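Local coordinates for protein hydrolase, alpha/beta hydrolase FOLD family (Staphylococcus aureus, PDB 2XMZ) that probably catalyses formation of 2-succinyl-6-hydroxy-2,4-cyclohexadiene-1-carboxylate in menaquinone biosynthesis, on an alpha/beta hydrolase fold, at residues A[8-19]-A[36-47]. Sequence-based numbering, arbitrary orientation. Where two conformers were deposited one is given.
Sequences FYEANVETNQVL and IEKFTDNYHVIT
Tyr-9 and Val-45 form an antiparallel hydrogen-bonded pair, Tyr-9 N reaching Val-45 O at 2.7 Å and Val-45 N returning to Tyr-9 O. With strand 17-19 the pairing is parallel: Gln-17 O accepts from His-44 N, His-44 O from Leu-19 N, and Leu-19 O from Ile-46 N. Strand 44-47 thus pairs with both ends of segment 8-19, a worked example of one strand serving two neighbours of opposite polarity. Asn-12 N adds a bond of 2.7 Å that ties the loop to Thr-40 O.

This is the antiparallel edge of the alpha/beta hydrolase sheet, where strand 6-9 flanks the beta-alpha-beta unit of strand 17-22, helix 36-40 and strand 44-48.

Ala-11 CB and Thr-15 CG2 lie over the same face of the His-44 imidazole, the latter 3.8 Å from the ring centroid. His-44 ND1 lies 3.1 Å from Ala-11 N, while NE2 gives a weak, bent bond to Thr-15 O, which also accepts from Lys-83.

Apolar contacts lie on both faces of the sheet. Phe-8 CD1 meets Ile-46 CG1 at 3.4 Å on the His-44 side; across the sheet, a chi1 of -58° places Ile-36 CG1 beside the backbone N and leaves CG2 over the face of the Tyr-9 ring, 3.9 Å from its centroid, and Leu-19 CD2 rests 4.0 Å from the Phe-39 ring centroid. One water joins Tyr-9 OH to Thr-47 OG1.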
# COMPACT_ATOMS: atom_id res chain seq x y z
N PHE A 8 12.62 0.57 -11.48
CA PHE A 8 12.39 -0.68 -12.19
C PHE A 8 13.60 -1.55 -11.97
O PHE A 8 14.75 -1.10 -12.18
CB PHE A 8 12.20 -0.43 -13.70
CG PHE A 8 11.86 -1.66 -14.48
CD1 PHE A 8 10.53 -1.99 -14.73
CD2 PHE A 8 12.86 -2.51 -14.95
CE1 PHE A 8 10.20 -3.13 -15.45
CE2 PHE A 8 12.53 -3.67 -15.67
CZ PHE A 8 11.20 -3.97 -15.92
N TYR A 9 13.34 -2.77 -11.54
CA TYR A 9 14.37 -3.76 -11.29
C TYR A 9 14.17 -4.89 -12.28
O TYR A 9 13.18 -5.61 -12.20
CB TYR A 9 14.25 -4.27 -9.84
CG TYR A 9 14.38 -3.17 -8.80
CD1 TYR A 9 15.63 -2.83 -8.27
CD2 TYR A 9 13.25 -2.47 -8.36
CE1 TYR A 9 15.75 -1.83 -7.32
CE2 TYR A 9 13.36 -1.45 -7.40
CZ TYR A 9 14.62 -1.15 -6.88
OH TYR A 9 14.76 -0.17 -5.94
N GLU A 10 15.09 -5.00 -13.24
CA GLU A 10 15.03 -6.05 -14.24
C GLU A 10 15.12 -7.43 -13.59
O GLU A 10 15.99 -7.67 -12.75
CB GLU A 10 16.18 -5.91 -15.25
CG GLU A 10 15.85 -5.13 -16.53
CD GLU A 10 15.10 -5.95 -17.60
OE1 GLU A 10 15.62 -6.99 -18.08
OE2 GLU A 10 13.98 -5.53 -17.98
N ALA A 11 14.22 -8.33 -13.97
CA ALA A 11 14.32 -9.74 -13.59
C ALA A 11 15.64 -10.39 -14.05
O ALA A 11 16.19 -10.03 -15.10
CB ALA A 11 13.14 -10.53 -14.14
N ASN A 12 16.12 -11.36 -13.28
CA ASN A 12 17.37 -12.03 -13.58
C ASN A 12 17.19 -12.91 -14.80
O ASN A 12 18.16 -13.29 -15.43
CB ASN A 12 17.88 -12.82 -12.38
CG ASN A 12 18.26 -11.93 -11.21
OD1 ASN A 12 18.51 -10.72 -11.37
ND2 ASN A 12 18.32 -12.52 -10.02
N VAL A 13 15.93 -13.20 -15.12
CA VAL A 13 15.60 -14.04 -16.27
C VAL A 13 14.58 -13.34 -17.18
O VAL A 13 13.99 -12.33 -16.78
CB VAL A 13 15.08 -15.45 -15.82
CG1 VAL A 13 16.17 -16.21 -15.06
CG2 VAL A 13 13.79 -15.32 -14.99
N GLU A 14 14.39 -13.84 -18.40
CA GLU A 14 13.32 -13.35 -19.27
C GLU A 14 11.97 -13.66 -18.67
O GLU A 14 11.70 -14.78 -18.24
CB GLU A 14 13.35 -13.98 -20.66
CG GLU A 14 14.51 -13.53 -21.54
CD GLU A 14 14.43 -12.07 -21.99
OE1 GLU A 14 15.52 -11.48 -22.31
OE2 GLU A 14 13.29 -11.51 -22.02
N THR A 15 11.10 -12.66 -18.64
CA THR A 15 9.77 -12.89 -18.13
C THR A 15 8.81 -11.79 -18.55
O THR A 15 9.21 -10.64 -18.75
CB THR A 15 9.78 -13.06 -16.58
OG1 THR A 15 8.44 -13.24 -16.13
CG2 THR A 15 10.40 -11.83 -15.89
N ASN A 16 7.54 -12.16 -18.68
CA ASN A 16 6.51 -11.18 -18.95
C ASN A 16 5.79 -10.68 -17.72
O ASN A 16 4.81 -9.95 -17.83
CB ASN A 16 5.51 -11.71 -19.97
CG ASN A 16 5.55 -10.93 -21.27
OD1 ASN A 16 6.49 -11.05 -22.08
ND2 ASN A 16 4.53 -10.09 -21.48
N GLN A 17 6.28 -11.09 -16.55
CA GLN A 17 5.65 -10.78 -15.27
C GLN A 17 6.30 -9.56 -14.63
O GLN A 17 7.53 -9.48 -14.48
CB GLN A 17 5.67 -11.99 -14.32
CG GLN A 17 5.02 -13.28 -14.86
CD GLN A 17 3.50 -13.22 -14.95
OE1 GLN A 17 2.93 -13.51 -16.01
NE2 GLN A 17 2.85 -12.89 -13.85
N VAL A 18 5.46 -8.58 -14.27
CA VAL A 18 5.95 -7.40 -13.58
C VAL A 18 5.16 -7.25 -12.30
O VAL A 18 3.93 -7.26 -12.32
CB VAL A 18 5.84 -6.13 -14.46
CG1 VAL A 18 6.43 -4.92 -13.72
CG2 VAL A 18 6.57 -6.34 -15.77
N LEU A 19 5.87 -7.15 -11.17
CA LEU A 19 5.24 -6.98 -9.87
C LEU A 19 5.48 -5.55 -9.40
O LEU A 19 6.62 -5.11 -9.29
CB LEU A 19 5.82 -8.01 -8.88
CG LEU A 19 5.41 -7.98 -7.41
CD1 LEU A 19 3.91 -8.13 -7.18
CD2 LEU A 19 6.17 -9.07 -6.63
N ILE A 36 12.97 -7.11 -2.76
CA ILE A 36 13.14 -6.97 -4.20
C ILE A 36 13.86 -8.18 -4.80
O ILE A 36 13.36 -8.77 -5.77
CB ILE A 36 13.93 -5.66 -4.55
CG1 ILE A 36 13.20 -4.42 -4.02
CG2 ILE A 36 14.22 -5.56 -6.05
CD1 ILE A 36 11.71 -4.39 -4.20
N GLU A 37 15.00 -8.55 -4.22
CA GLU A 37 15.82 -9.66 -4.72
C GLU A 37 15.10 -11.00 -4.66
O GLU A 37 15.33 -11.87 -5.50
CB GLU A 37 17.15 -9.73 -4.00
CG GLU A 37 18.11 -8.65 -4.44
CD GLU A 37 19.55 -8.99 -4.14
OE1 GLU A 37 20.05 -10.03 -4.64
OE2 GLU A 37 20.20 -8.22 -3.41
N LYS A 38 14.20 -11.16 -3.69
CA LYS A 38 13.42 -12.40 -3.59
C LYS A 38 12.49 -12.54 -4.80
O LYS A 38 12.14 -13.65 -5.19
CB LYS A 38 12.63 -12.47 -2.28
CG LYS A 38 13.42 -12.06 -1.03
CD LYS A 38 14.35 -13.15 -0.52
CE LYS A 38 15.39 -12.57 0.43
NZ LYS A 38 14.82 -11.47 1.27
N PHE A 39 12.10 -11.41 -5.41
CA PHE A 39 11.21 -11.46 -6.58
C PHE A 39 11.90 -11.34 -7.94
O PHE A 39 11.47 -12.00 -8.89
CB PHE A 39 10.03 -10.49 -6.42
CG PHE A 39 9.21 -10.76 -5.18
CD1 PHE A 39 8.29 -11.80 -5.16
CD2 PHE A 39 9.41 -10.02 -4.03
CE1 PHE A 39 7.57 -12.09 -4.01
CE2 PHE A 39 8.67 -10.28 -2.87
CZ PHE A 39 7.75 -11.33 -2.86
N THR A 40 12.98 -10.57 -8.02
CA THR A 40 13.69 -10.39 -9.30
C THR A 40 14.30 -11.69 -9.86
O THR A 40 14.61 -11.78 -11.05
CB THR A 40 14.75 -9.28 -9.23
OG1 THR A 40 15.67 -9.56 -8.16
CG2 THR A 40 14.08 -7.91 -9.00
N ASP A 41 14.44 -12.70 -9.01
CA ASP A 41 14.81 -14.05 -9.45
C ASP A 41 13.94 -14.52 -10.63
O ASP A 41 14.43 -15.16 -11.55
CB ASP A 41 14.68 -15.05 -8.29
CG ASP A 41 15.88 -15.03 -7.34
OD1 ASP A 41 16.86 -14.27 -7.56
OD2 ASP A 41 15.82 -15.81 -6.36
N ASN A 42 12.65 -14.19 -10.58
CA ASN A 42 11.66 -14.66 -11.55
C ASN A 42 10.72 -13.58 -12.09
O ASN A 42 9.94 -13.84 -13.00
CB ASN A 42 10.81 -15.78 -10.94
CG ASN A 42 11.61 -17.04 -10.61
OD1 ASN A 42 11.79 -17.38 -9.44
ND2 ASN A 42 12.09 -17.73 -11.65
N TYR A 43 10.77 -12.38 -11.51
CA TYR A 43 9.80 -11.33 -11.83
C TYR A 43 10.49 -9.97 -12.00
O TYR A 43 11.40 -9.64 -11.25
CB TYR A 43 8.69 -11.24 -10.75
CG TYR A 43 8.02 -12.58 -10.47
CD1 TYR A 43 6.92 -13.00 -11.20
CD2 TYR A 43 8.52 -13.45 -9.49
CE1 TYR A 43 6.32 -14.26 -10.97
CE2 TYR A 43 7.93 -14.69 -9.24
CZ TYR A 43 6.83 -15.09 -9.99
OH TYR A 43 6.26 -16.32 -9.74
N HIS A 44 10.05 -9.20 -12.99
CA HIS A 44 10.40 -7.78 -13.04
C HIS A 44 9.72 -7.11 -11.85
O HIS A 44 8.59 -7.46 -11.51
CB HIS A 44 9.93 -7.12 -14.33
CG HIS A 44 10.55 -7.70 -15.56
ND1 HIS A 44 11.89 -7.59 -15.84
CD2 HIS A 44 9.99 -8.38 -16.60
CE1 HIS A 44 12.14 -8.18 -17.00
NE2 HIS A 44 11.01 -8.66 -17.48
N VAL A 45 10.41 -6.17 -11.23
CA VAL A 45 9.83 -5.47 -10.07
C VAL A 45 9.87 -3.97 -10.29
O VAL A 45 10.89 -3.43 -10.69
CB VAL A 45 10.54 -5.83 -8.72
CG1 VAL A 45 10.02 -4.94 -7.58
CG2 VAL A 45 10.39 -7.32 -8.38
N ILE A 46 8.74 -3.32 -9.99
CA ILE A 46 8.64 -1.88 -9.97
C ILE A 46 8.21 -1.45 -8.57
O ILE A 46 7.33 -2.04 -7.96
CB ILE A 46 7.61 -1.33 -10.98
CG1 ILE A 46 8.05 -1.65 -12.41
CG2 ILE A 46 7.42 0.19 -10.82
CD1 ILE A 46 6.95 -1.41 -13.45
N THR A 47 8.86 -0.41 -8.07
CA THR A 47 8.37 0.21 -6.86
C THR A 47 8.00 1.61 -7.25
O THR A 47 8.68 2.21 -8.09
CB THR A 47 9.44 0.23 -5.75
OG1 THR A 47 10.59 0.93 -6.19
CG2 THR A 47 9.81 -1.21 -5.31
O HOH W 1 12.85 0.78 -4.64
O HOH W 2 17.16 -11.67 -7.37
O HOH W 3 12.16 -10.20 -19.83